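Local structure of malate synthase (Haloferax volcanii, 5TAO) at residues Q41-W46 / A75-E80; S154-S159 / L185-E190; E161-M166 / P210-N215. The protein catalyses the magnesium-dependent Claisen condensation of acetyl-CoA with glyoxylate and hydrolysis of the malyl-CoA intermediate to malate and CoA in the glyoxylate cycle. All blocks are in the same frame, centred on the assembly; numbering follows the deposited sequence.

Interaction 1: Q41-W46 / A75-E80; sequences QAPDVW and AEFPGE. With NA (sodium ion), chain Q.
Ala42 rests against Pro78 where two neighbouring parallel strands of a (beta/alpha)8 barrel begin, strand 45-49 and the short strand 80-81, linked by a beta-alpha-beta crossover through helix 59-73. The methyl CB of Ala42 lies 3.9 Å from Pro78 CG, a contact also covered by Asp411 of the second subunit. The carbonyl of Pro78 faces a sodium ion, with Pro78 O 2.2 Å from the metal; Asn408 O of the second subunit is a further ligand, so the ion bridges the subunit interface. Pro43 approaches Phe77 at its ring edge and in its plane, CG standing 4.0 Å from Phe77 CZ, the two side chains at about a right angle. At Asp44 the backbone turns into the sheet: Asp44 O accepts a nearly straight hydrogen bond from Glu80 N at 3.0 Å, the donor tilted out of the carbonyl plane. The Asp44 side chain starts away from the other segment, and its carboxylate forms salt bridges with Arg8 and Arg12 of its own chain and with Arg409 of the second subunit, which would favour its ionised form. Val45 bridges Glu80 in register, their side chains on one face of the sheet; Glu80 OE1 is hydrogen-bonded to His82 NE2. Trp46 N then donates to Glu80 O at 2.9 Å and 169°. Its chi1 of 176° carries CG opposite the backbone N and brings the indole up against the Phe77 ring, while NE1 is held by the hydroxyl of Ser17, an acetyl-CoA-binding residue. The two six-membered rings meet obliquely, planes at 37° and centroids 5.0 Å apart. Contact is tightest where Trp46 CB comes 3.4 Å from Phe77 CZ; Trp46 CE3 sits over the centre of that phenyl ring, whose opposite face carries Pro78 CD near its rim.

Interaction 2: S154-S159 / L185-E190; sequences SVIIES and LLVDGE. With GLV (glyoxylic acid), chain C.
Leu185 opens the pairing with its N-H directed at a side chain: Ser154 OG accepts from Leu185 N at 3.0 Å, placed there by a chi1 of -71° that sets the hydroxyl opposite the carbonyl carbon. Leu185 O in turn receives the N-H of Val155. At Leu186 the side chain runs beside that of Val155, CD2 3.9 Å from Val155 CG2, on the face packed by Met166 of helix 160-166. Val187 binds through both backbone groups, its N to Val155 O and its O to Ile157 N at 2.8 Å, and its CB lies 3.8 Å from Ile156 CD1 on the other face. This two-residue stepping, with strand axes 24° apart, is the parallel arrangement of adjacent strands 152-157 and 183-188 in the (beta/alpha)8 barrel, whose C-terminal ends carry the active site. Asp188 lets OD1 brush Ile157 CB while Thr216 binds the same oxygen. Gly189, the N-cap of helix 190-197, donates its N to Ile157 O at 3.0 Å from above the carbonyl plane. Its CA lies 3.3 Å from O1 of a glyoxylate. Glu158, which binds magnesium and glyoxylate, has OE1 2.9 Å from that O1 and OE2 hydrogen-bonded to Glu123 N.

Interaction 3: E161-M166 / P210-N215; sequences EAELAM and PELRHN. With GLV (glyoxylic acid), chain D.
Glu163 OE2 is held by three groups: Asn215 ND2 donates to it at 2.9 Å with an N-H...O angle of 145°, Arg218 of the third subunit forms a salt bridge with it, and His214 of the third subunit a hydrogen bond. Asn215 uses an N-H lying close to its amide plane and reaches the anti lone pair of the carboxylate, on the side away from OE1; the two flat groups are clearly not coplanar. The second oxygen, OE1, is hydrogen-bonded to Tyr193, so both ends of the buried carboxylate are satisfied and its rotation is fixed. The salt bridge to that arginine probably keeps it ionised. Glu163 spans the gap because CG stands opposite the backbone N (chi1 176°) and the chain beyond it is extended. Along this arm Leu212 CD1 packs obliquely, 3.9 Å from Glu163 CD. One turn further, the bent end of Met166 puts CE 4.0 Å from Asn215 O, a plain van der Waals approach. The short helical segments are 10.5 Å apart at their axes and inclined by 36°, a spacing bridged by these side chains. Helices 160-166 and 210-223 lie outside the barrel strands, Met166 and Leu212 both resting on Ile157 of strand 152-157, with Met166 also on Leu186 and Leu212 on Asp188 of strand 183-188, and Leu212 touching Tyr193 of helix 190-197.

From the N terminus, interaction 1 closes the loop through helix 59-73 and finishes before the others begin. Interaction 2 closes the 25 residues between its segments, including most of helix 160-166, and interaction 3 the 43 between its own, including strand 183-188 and helix 190-197. These two cross, since their segments alternate; strand 152-157 is followed by helix 160-166 after two residues. Interaction 2 joins two barrel strands; interaction 3 joins helices packed outside them. The two touch directly, Asp188 OD1 lying 3.7 Å from Leu212 CG. Interactions 1 and 2 belong to the same sheet, about 5 Å apart at their nearest atoms, whereas interactions 1 and 3, about 17 Å apart likewise, both meet the second subunit.

Interaction 1: Q41-W46 / A75-E80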
loop_
_atom_site.group_PDB
_atom_site.type_symbol
_atom_site.label_atom_id
_atom_site.label_comp_id
_atom_site.label_asym_id
_atom_site.label_seq_id
_atom_site.Cartn_x
_atom_site.Cartn_y
_atom_site.Cartn_z
ATOM N N GLN A 41 -19.288 -23.536 -35.579
ATOM C CA GLN A 41 -18.393 -24.557 -34.990
ATOM C C GLN A 41 -17.009 -23.989 -34.656
ATOM O O GLN A 41 -16.176 -24.677 -34.097
ATOM C CB GLN A 41 -18.112 -25.696 -35.980
ATOM C CG GLN A 41 -19.253 -26.631 -36.336
ATOM C CD GLN A 41 -18.719 -27.850 -37.076
ATOM O OE1 GLN A 41 -17.872 -27.737 -37.980
ATOM N NE2 GLN A 41 -19.147 -29.022 -36.642
ATOM N N ALA A 42 -16.735 -22.776 -35.104
ATOM C CA ALA A 42 -15.427 -22.162 -34.856
ATOM C C ALA A 42 -15.483 -21.145 -33.689
ATOM O O ALA A 42 -16.407 -20.337 -33.622
ATOM C CB ALA A 42 -14.939 -21.491 -36.106
ATOM N N PRO A 43 -14.474 -21.203 -32.768
ATOM C CA PRO A 43 -14.493 -20.422 -31.482
ATOM C C PRO A 43 -14.161 -18.959 -31.668
ATOM O O PRO A 43 -13.416 -18.598 -32.579
ATOM C CB PRO A 43 -13.438 -21.146 -30.632
ATOM C CG PRO A 43 -12.461 -21.688 -31.627
ATOM C CD PRO A 43 -13.379 -22.172 -32.766
ATOM N N ASP A 44 -14.697 -18.087 -30.822
ATOM C CA ASP A 44 -14.259 -16.743 -30.821
ATOM C C ASP A 44 -12.771 -16.708 -30.506
ATOM O O ASP A 44 -12.012 -15.953 -31.103
ATOM C CB ASP A 44 -15.079 -15.939 -29.851
ATOM C CG ASP A 44 -16.452 -15.622 -30.391
ATOM O OD1 ASP A 44 -16.632 -15.534 -31.644
ATOM O OD2 ASP A 44 -17.329 -15.352 -29.574
ATOM N N VAL A 45 -12.332 -17.612 -29.652
ATOM C CA VAL A 45 -10.949 -17.687 -29.291
ATOM C C VAL A 45 -10.497 -19.105 -29.357
ATOM O O VAL A 45 -11.040 -19.992 -28.674
ATOM C CB VAL A 45 -10.758 -17.114 -27.854
ATOM C CG1 VAL A 45 -9.360 -17.386 -27.392
ATOM C CG2 VAL A 45 -11.006 -15.634 -27.892
ATOM N N TRP A 46 -9.434 -19.341 -30.110
ATOM C CA TRP A 46 -8.936 -20.698 -30.238
ATOM C C TRP A 46 -7.608 -20.690 -29.585
ATOM O O TRP A 46 -6.766 -19.784 -29.806
ATOM C CB TRP A 46 -8.790 -21.086 -31.758
ATOM C CG TRP A 46 -8.185 -22.451 -31.977
ATOM C CD1 TRP A 46 -8.441 -23.585 -31.269
ATOM C CD2 TRP A 46 -7.210 -22.805 -32.951
ATOM N NE1 TRP A 46 -7.659 -24.625 -31.742
ATOM C CE2 TRP A 46 -6.860 -24.143 -32.737
ATOM C CE3 TRP A 46 -6.542 -22.082 -33.972
ATOM C CZ2 TRP A 46 -5.924 -24.814 -33.552
ATOM C CZ3 TRP A 46 -5.618 -22.730 -34.765
ATOM C CH2 TRP A 46 -5.289 -24.075 -34.534
ATOM N N ALA A 75 -3.817 -17.526 -41.271
ATOM C CA ALA A 75 -4.518 -16.378 -41.956
ATOM C C ALA A 75 -5.986 -16.506 -42.171
ATOM O O ALA A 75 -6.719 -15.504 -42.244
ATOM C CB ALA A 75 -3.860 -16.056 -43.318
ATOM N N GLU A 76 -6.452 -17.731 -42.316
ATOM C CA GLU A 76 -7.846 -17.945 -42.736
ATOM C C GLU A 76 -8.768 -18.154 -41.513
ATOM O O GLU A 76 -10.016 -18.118 -41.623
ATOM C CB GLU A 76 -7.874 -19.218 -43.619
ATOM C CG GLU A 76 -6.961 -19.143 -44.867
ATOM C CD GLU A 76 -7.398 -17.996 -45.747
ATOM O OE1 GLU A 76 -8.523 -17.494 -45.479
ATOM O OE2 GLU A 76 -6.646 -17.562 -46.635
ATOM N N PHE A 77 -8.144 -18.394 -40.357
ATOM C CA PHE A 77 -8.906 -18.681 -39.138
ATOM C C PHE A 77 -9.784 -17.466 -38.820
ATOM O O PHE A 77 -9.301 -16.365 -38.776
ATOM C CB PHE A 77 -7.991 -19.103 -37.990
ATOM C CG PHE A 77 -8.726 -19.712 -36.860
ATOM C CD1 PHE A 77 -9.204 -20.985 -36.963
ATOM C CD2 PHE A 77 -9.044 -18.967 -35.726
ATOM C CE1 PHE A 77 -9.934 -21.559 -35.931
ATOM C CE2 PHE A 77 -9.811 -19.523 -34.709
ATOM C CZ PHE A 77 -10.234 -20.831 -34.794
ATOM N N PRO A 78 -11.105 -17.679 -38.652
ATOM C CA PRO A 78 -12.081 -16.645 -38.477
ATOM C C PRO A 78 -12.120 -15.975 -37.053
ATOM O O PRO A 78 -12.584 -14.833 -36.906
ATOM C CB PRO A 78 -13.372 -17.381 -38.738
ATOM C CG PRO A 78 -13.135 -18.744 -38.294
ATOM C CD PRO A 78 -11.713 -19.020 -38.528
ATOM N N GLY A 79 -11.696 -16.702 -36.062
ATOM C CA GLY A 79 -11.568 -16.175 -34.687
ATOM C C GLY A 79 -10.150 -15.714 -34.385
ATOM O O GLY A 79 -9.368 -15.490 -35.286
ATOM N N GLU A 80 -9.821 -15.550 -33.099
ATOM C CA GLU A 80 -8.536 -15.016 -32.720
ATOM C C GLU A 80 -7.836 -16.167 -32.158
ATOM O O GLU A 80 -8.443 -17.024 -31.544
ATOM C CB GLU A 80 -8.665 -13.978 -31.611
ATOM C CG GLU A 80 -9.215 -12.603 -32.004
ATOM C CD GLU A 80 -9.077 -11.585 -30.827
ATOM O OE1 GLU A 80 -8.423 -11.884 -29.776
ATOM O OE2 GLU A 80 -9.617 -10.470 -30.939
HETATM NA NA NA Q . -12.721 -12.681 -37.273
HETATM O O HOH W 1 -12.232 -12.360 -34.433
#

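Interaction 2: S154-S159 / L185-E190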
loop_
_atom_site.group_PDB
_atom_site.type_symbol
_atom_site.label_atom_id
_atom_site.label_comp_id
_atom_site.label_asym_id
_atom_site.label_seq_id
_atom_site.Cartn_x
_atom_site.Cartn_y
_atom_site.Cartn_z
ATOM N N SER A 154 -3.680 -13.454 -21.428
ATOM C CA SER A 154 -4.876 -13.938 -20.811
ATOM C C SER A 154 -4.375 -14.825 -19.722
ATOM O O SER A 154 -3.306 -15.404 -19.890
ATOM C CB SER A 154 -5.844 -14.655 -21.768
ATOM O OG SER A 154 -6.459 -13.720 -22.649
ATOM N N VAL A 155 -5.088 -14.920 -18.600
ATOM C CA VAL A 155 -4.628 -15.791 -17.567
ATOM C C VAL A 155 -5.679 -16.784 -17.202
ATOM O O VAL A 155 -6.822 -16.490 -17.316
ATOM C CB VAL A 155 -4.189 -15.007 -16.296
ATOM C CG1 VAL A 155 -3.156 -13.961 -16.628
ATOM C CG2 VAL A 155 -5.350 -14.310 -15.687
ATOM N N ILE A 156 -5.276 -17.936 -16.683
ATOM C CA ILE A 156 -6.179 -18.846 -16.059
ATOM C C ILE A 156 -6.109 -18.670 -14.518
ATOM O O ILE A 156 -5.046 -18.769 -13.930
ATOM C CB ILE A 156 -5.839 -20.314 -16.300
ATOM C CG1 ILE A 156 -5.522 -20.665 -17.765
ATOM C CG2 ILE A 156 -7.014 -21.161 -15.897
ATOM C CD1 ILE A 156 -6.574 -20.325 -18.723
ATOM N N ILE A 157 -7.269 -18.457 -13.900
ATOM C CA ILE A 157 -7.377 -18.243 -12.454
ATOM C C ILE A 157 -7.595 -19.660 -11.876
ATOM O O ILE A 157 -8.672 -20.235 -12.013
ATOM C CB ILE A 157 -8.558 -17.276 -12.085
ATOM C CG1 ILE A 157 -8.464 -15.906 -12.777
ATOM C CG2 ILE A 157 -8.737 -17.138 -10.548
ATOM C CD1 ILE A 157 -7.172 -15.114 -12.531
ATOM N N GLU A 158 -6.566 -20.228 -11.264
ATOM C CA GLU A 158 -6.664 -21.614 -10.746
ATOM C C GLU A 158 -5.925 -21.762 -9.442
ATOM O O GLU A 158 -5.463 -22.843 -9.070
ATOM C CB GLU A 158 -6.179 -22.634 -11.799
ATOM C CG GLU A 158 -5.185 -22.142 -12.792
ATOM C CD GLU A 158 -4.920 -23.151 -13.966
ATOM O OE1 GLU A 158 -5.682 -24.095 -14.239
ATOM O OE2 GLU A 158 -3.876 -22.942 -14.576
ATOM N N SER A 159 -5.886 -20.648 -8.683
ATOM C CA SER A 159 -5.362 -20.642 -7.347
ATOM C C SER A 159 -6.068 -19.602 -6.519
ATOM O O SER A 159 -6.568 -18.625 -7.059
ATOM C CB SER A 159 -3.919 -20.389 -7.402
ATOM O OG SER A 159 -3.511 -19.097 -7.731
ATOM N N LEU A 185 -8.292 -11.739 -21.340
ATOM C CA LEU A 185 -9.201 -12.625 -20.657
ATOM C C LEU A 185 -8.759 -13.076 -19.273
ATOM O O LEU A 185 -7.599 -13.440 -19.056
ATOM C CB LEU A 185 -9.454 -13.921 -21.456
ATOM C CG LEU A 185 -9.879 -13.764 -22.881
ATOM C CD1 LEU A 185 -9.951 -15.163 -23.462
ATOM C CD2 LEU A 185 -11.212 -13.010 -23.007
ATOM N N LEU A 186 -9.747 -13.172 -18.382
ATOM C CA LEU A 186 -9.581 -13.790 -17.092
ATOM C C LEU A 186 -10.398 -15.077 -17.123
ATOM O O LEU A 186 -11.638 -15.029 -17.131
ATOM C CB LEU A 186 -10.042 -12.863 -15.970
ATOM C CG LEU A 186 -9.452 -11.445 -15.937
ATOM C CD1 LEU A 186 -9.942 -10.673 -14.692
ATOM C CD2 LEU A 186 -7.946 -11.420 -16.005
ATOM N N VAL A 187 -9.720 -16.225 -17.114
ATOM C CA VAL A 187 -10.456 -17.488 -17.347
ATOM C C VAL A 187 -10.419 -18.369 -16.167
ATOM O O VAL A 187 -9.351 -18.740 -15.743
ATOM C CB VAL A 187 -9.815 -18.268 -18.545
ATOM C CG1 VAL A 187 -10.592 -19.532 -18.886
ATOM C CG2 VAL A 187 -9.712 -17.386 -19.776
ATOM N N ASP A 188 -11.556 -18.794 -15.643
ATOM C CA ASP A 188 -11.499 -19.710 -14.570
ATOM C C ASP A 188 -11.014 -21.115 -14.963
ATOM O O ASP A 188 -11.313 -21.601 -16.021
ATOM C CB ASP A 188 -12.846 -19.810 -13.880
ATOM C CG ASP A 188 -13.161 -18.590 -13.056
ATOM O OD1 ASP A 188 -12.191 -17.917 -12.645
ATOM O OD2 ASP A 188 -14.361 -18.275 -12.858
ATOM N N GLY A 189 -10.251 -21.728 -14.075
ATOM C CA GLY A 189 -9.736 -23.059 -14.217
ATOM C C GLY A 189 -10.157 -23.908 -13.054
ATOM O O GLY A 189 -9.374 -24.254 -12.210
ATOM N N GLU A 190 -11.406 -24.302 -13.045
ATOM C CA GLU A 190 -11.960 -25.004 -11.919
ATOM C C GLU A 190 -11.257 -26.282 -11.582
ATOM O O GLU A 190 -11.180 -26.652 -10.395
ATOM C CB GLU A 190 -13.452 -25.268 -12.109
ATOM C CG GLU A 190 -14.361 -24.104 -11.790
ATOM C CD GLU A 190 -14.686 -23.235 -12.977
ATOM O OE1 GLU A 190 -14.017 -23.274 -13.974
ATOM O OE2 GLU A 190 -15.589 -22.451 -12.887
HETATM C C1 GLV C . -8.176 -26.244 -15.968
HETATM O O1 GLV C . -8.011 -25.779 -14.814
HETATM C C2 GLV C . -7.060 -26.529 -16.930
HETATM O O2 GLV C . -7.198 -27.263 -17.979
HETATM O O3 GLV C . -5.931 -26.078 -16.647
#

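Interaction 3: E161-M166 / P210-N215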
loop_
_atom_site.group_PDB
_atom_site.type_symbol
_atom_site.label_atom_id
_atom_site.label_comp_id
_atom_site.label_asym_id
_atom_site.label_seq_id
_atom_site.Cartn_x
_atom_site.Cartn_y
_atom_site.Cartn_z
ATOM N N GLU A 161 -4.574 -17.613 -4.622
ATOM C CA GLU A 161 -3.715 -16.488 -4.824
ATOM C C GLU A 161 -4.120 -15.631 -5.992
ATOM O O GLU A 161 -4.137 -14.365 -5.901
ATOM C CB GLU A 161 -2.249 -16.905 -5.052
ATOM C CG GLU A 161 -1.593 -17.503 -3.911
ATOM C CD GLU A 161 -1.765 -19.024 -3.944
ATOM O OE1 GLU A 161 -2.904 -19.517 -4.150
ATOM O OE2 GLU A 161 -0.763 -19.721 -3.806
ATOM N N ALA A 162 -4.428 -16.290 -7.118
ATOM C CA ALA A 162 -4.813 -15.557 -8.282
ATOM C C ALA A 162 -6.179 -14.912 -8.138
ATOM O O ALA A 162 -6.424 -13.811 -8.697
ATOM C CB ALA A 162 -4.825 -16.462 -9.514
ATOM N N GLU A 163 -7.077 -15.597 -7.461
ATOM C CA GLU A 163 -8.430 -15.054 -7.202
ATOM C C GLU A 163 -8.297 -13.731 -6.401
ATOM O O GLU A 163 -8.873 -12.675 -6.762
ATOM C CB GLU A 163 -9.277 -16.093 -6.500
ATOM C CG GLU A 163 -10.704 -15.615 -6.075
ATOM C CD GLU A 163 -11.448 -16.648 -5.223
ATOM O OE1 GLU A 163 -10.832 -17.704 -4.949
ATOM O OE2 GLU A 163 -12.582 -16.391 -4.750
ATOM N N LEU A 164 -7.451 -13.737 -5.389
ATOM C CA LEU A 164 -7.231 -12.549 -4.557
ATOM C C LEU A 164 -6.534 -11.483 -5.387
ATOM O O LEU A 164 -6.872 -10.342 -5.281
ATOM C CB LEU A 164 -6.358 -12.848 -3.332
ATOM C CG LEU A 164 -7.091 -13.739 -2.282
ATOM C CD1 LEU A 164 -6.153 -14.221 -1.165
ATOM C CD2 LEU A 164 -8.225 -12.940 -1.658
ATOM N N ALA A 165 -5.638 -11.870 -6.294
ATOM C CA ALA A 165 -4.913 -10.917 -7.097
ATOM C C ALA A 165 -5.820 -10.074 -8.009
ATOM O O ALA A 165 -5.474 -8.968 -8.386
ATOM C CB ALA A 165 -3.885 -11.619 -7.916
ATOM N N MET A 166 -6.961 -10.582 -8.414
ATOM C CA MET A 166 -7.831 -9.779 -9.302
ATOM C C MET A 166 -8.332 -8.471 -8.646
ATOM O O MET A 166 -8.559 -7.468 -9.326
ATOM C CB MET A 166 -9.009 -10.587 -9.686
ATOM C CG MET A 166 -8.670 -11.625 -10.700
ATOM S SD MET A 166 -10.092 -12.522 -11.320
ATOM C CE MET A 166 -10.500 -13.669 -10.059
ATOM N N PRO A 210 -19.385 -21.124 -7.280
ATOM C CA PRO A 210 -20.047 -19.875 -7.667
ATOM C C PRO A 210 -19.351 -18.620 -7.219
ATOM O O PRO A 210 -19.340 -17.643 -7.995
ATOM C CB PRO A 210 -21.468 -20.006 -7.064
ATOM C CG PRO A 210 -21.313 -20.954 -5.907
ATOM C CD PRO A 210 -20.220 -21.934 -6.355
ATOM N N GLU A 211 -18.675 -18.620 -6.071
ATOM C CA GLU A 211 -17.967 -17.375 -5.700
ATOM C C GLU A 211 -16.790 -17.074 -6.568
ATOM O O GLU A 211 -16.491 -15.921 -6.837
ATOM C CB GLU A 211 -17.437 -17.386 -4.308
ATOM C CG GLU A 211 -18.446 -17.788 -3.287
ATOM C CD GLU A 211 -18.693 -19.313 -3.171
ATOM O OE1 GLU A 211 -18.134 -20.279 -3.963
ATOM O OE2 GLU A 211 -19.510 -19.460 -2.226
ATOM N N LEU A 212 -16.090 -18.103 -6.996
ATOM C CA LEU A 212 -14.978 -17.853 -7.842
ATOM C C LEU A 212 -15.465 -17.149 -9.054
ATOM O O LEU A 212 -14.777 -16.241 -9.604
ATOM C CB LEU A 212 -14.270 -19.190 -8.173
ATOM C CG LEU A 212 -13.222 -19.096 -9.285
ATOM C CD1 LEU A 212 -12.131 -18.201 -8.766
ATOM C CD2 LEU A 212 -12.681 -20.507 -9.650
ATOM N N ARG A 213 -16.595 -17.600 -9.580
ATOM C CA ARG A 213 -17.030 -17.103 -10.887
ATOM C C ARG A 213 -17.551 -15.674 -10.724
ATOM O O ARG A 213 -17.283 -14.783 -11.543
ATOM C CB ARG A 213 -18.109 -18.007 -11.453
ATOM C CG ARG A 213 -17.565 -19.303 -11.945
ATOM C CD ARG A 213 -18.681 -20.117 -12.603
ATOM N NE ARG A 213 -19.370 -20.829 -11.612
ATOM C CZ ARG A 213 -20.681 -21.077 -11.540
ATOM N NH1 ARG A 213 -21.564 -20.651 -12.411
ATOM N NH2 ARG A 213 -21.099 -21.804 -10.511
ATOM N N HIS A 214 -18.231 -15.434 -9.621
ATOM C CA HIS A 214 -18.597 -14.096 -9.273
ATOM C C HIS A 214 -17.391 -13.163 -9.197
ATOM O O HIS A 214 -17.369 -12.042 -9.783
ATOM C CB HIS A 214 -19.371 -14.050 -7.957
ATOM C CG HIS A 214 -19.681 -12.650 -7.512
ATOM N ND1 HIS A 214 -20.829 -11.972 -7.907
ATOM C CD2 HIS A 214 -18.963 -11.769 -6.750
ATOM C CE1 HIS A 214 -20.820 -10.758 -7.380
ATOM N NE2 HIS A 214 -19.680 -10.601 -6.702
ATOM N N ASN A 215 -16.415 -13.589 -8.434
ATOM C CA ASN A 215 -15.181 -12.825 -8.297
ATOM C C ASN A 215 -14.402 -12.570 -9.594
ATOM O O ASN A 215 -13.804 -11.506 -9.795
ATOM C CB ASN A 215 -14.290 -13.483 -7.282
ATOM C CG ASN A 215 -14.878 -13.381 -5.854
ATOM O OD1 ASN A 215 -15.862 -12.709 -5.626
ATOM N ND2 ASN A 215 -14.406 -14.205 -4.983
HETATM C C1 GLV D . 0.653 -24.546 -4.318
HETATM O O1 GLV D . 0.863 -25.394 -3.449
HETATM C C2 GLV D . 0.290 -23.170 -3.914
HETATM O O2 GLV D . -0.123 -22.381 -4.734
HETATM O O3 GLV D . 0.280 -22.784 -2.713
#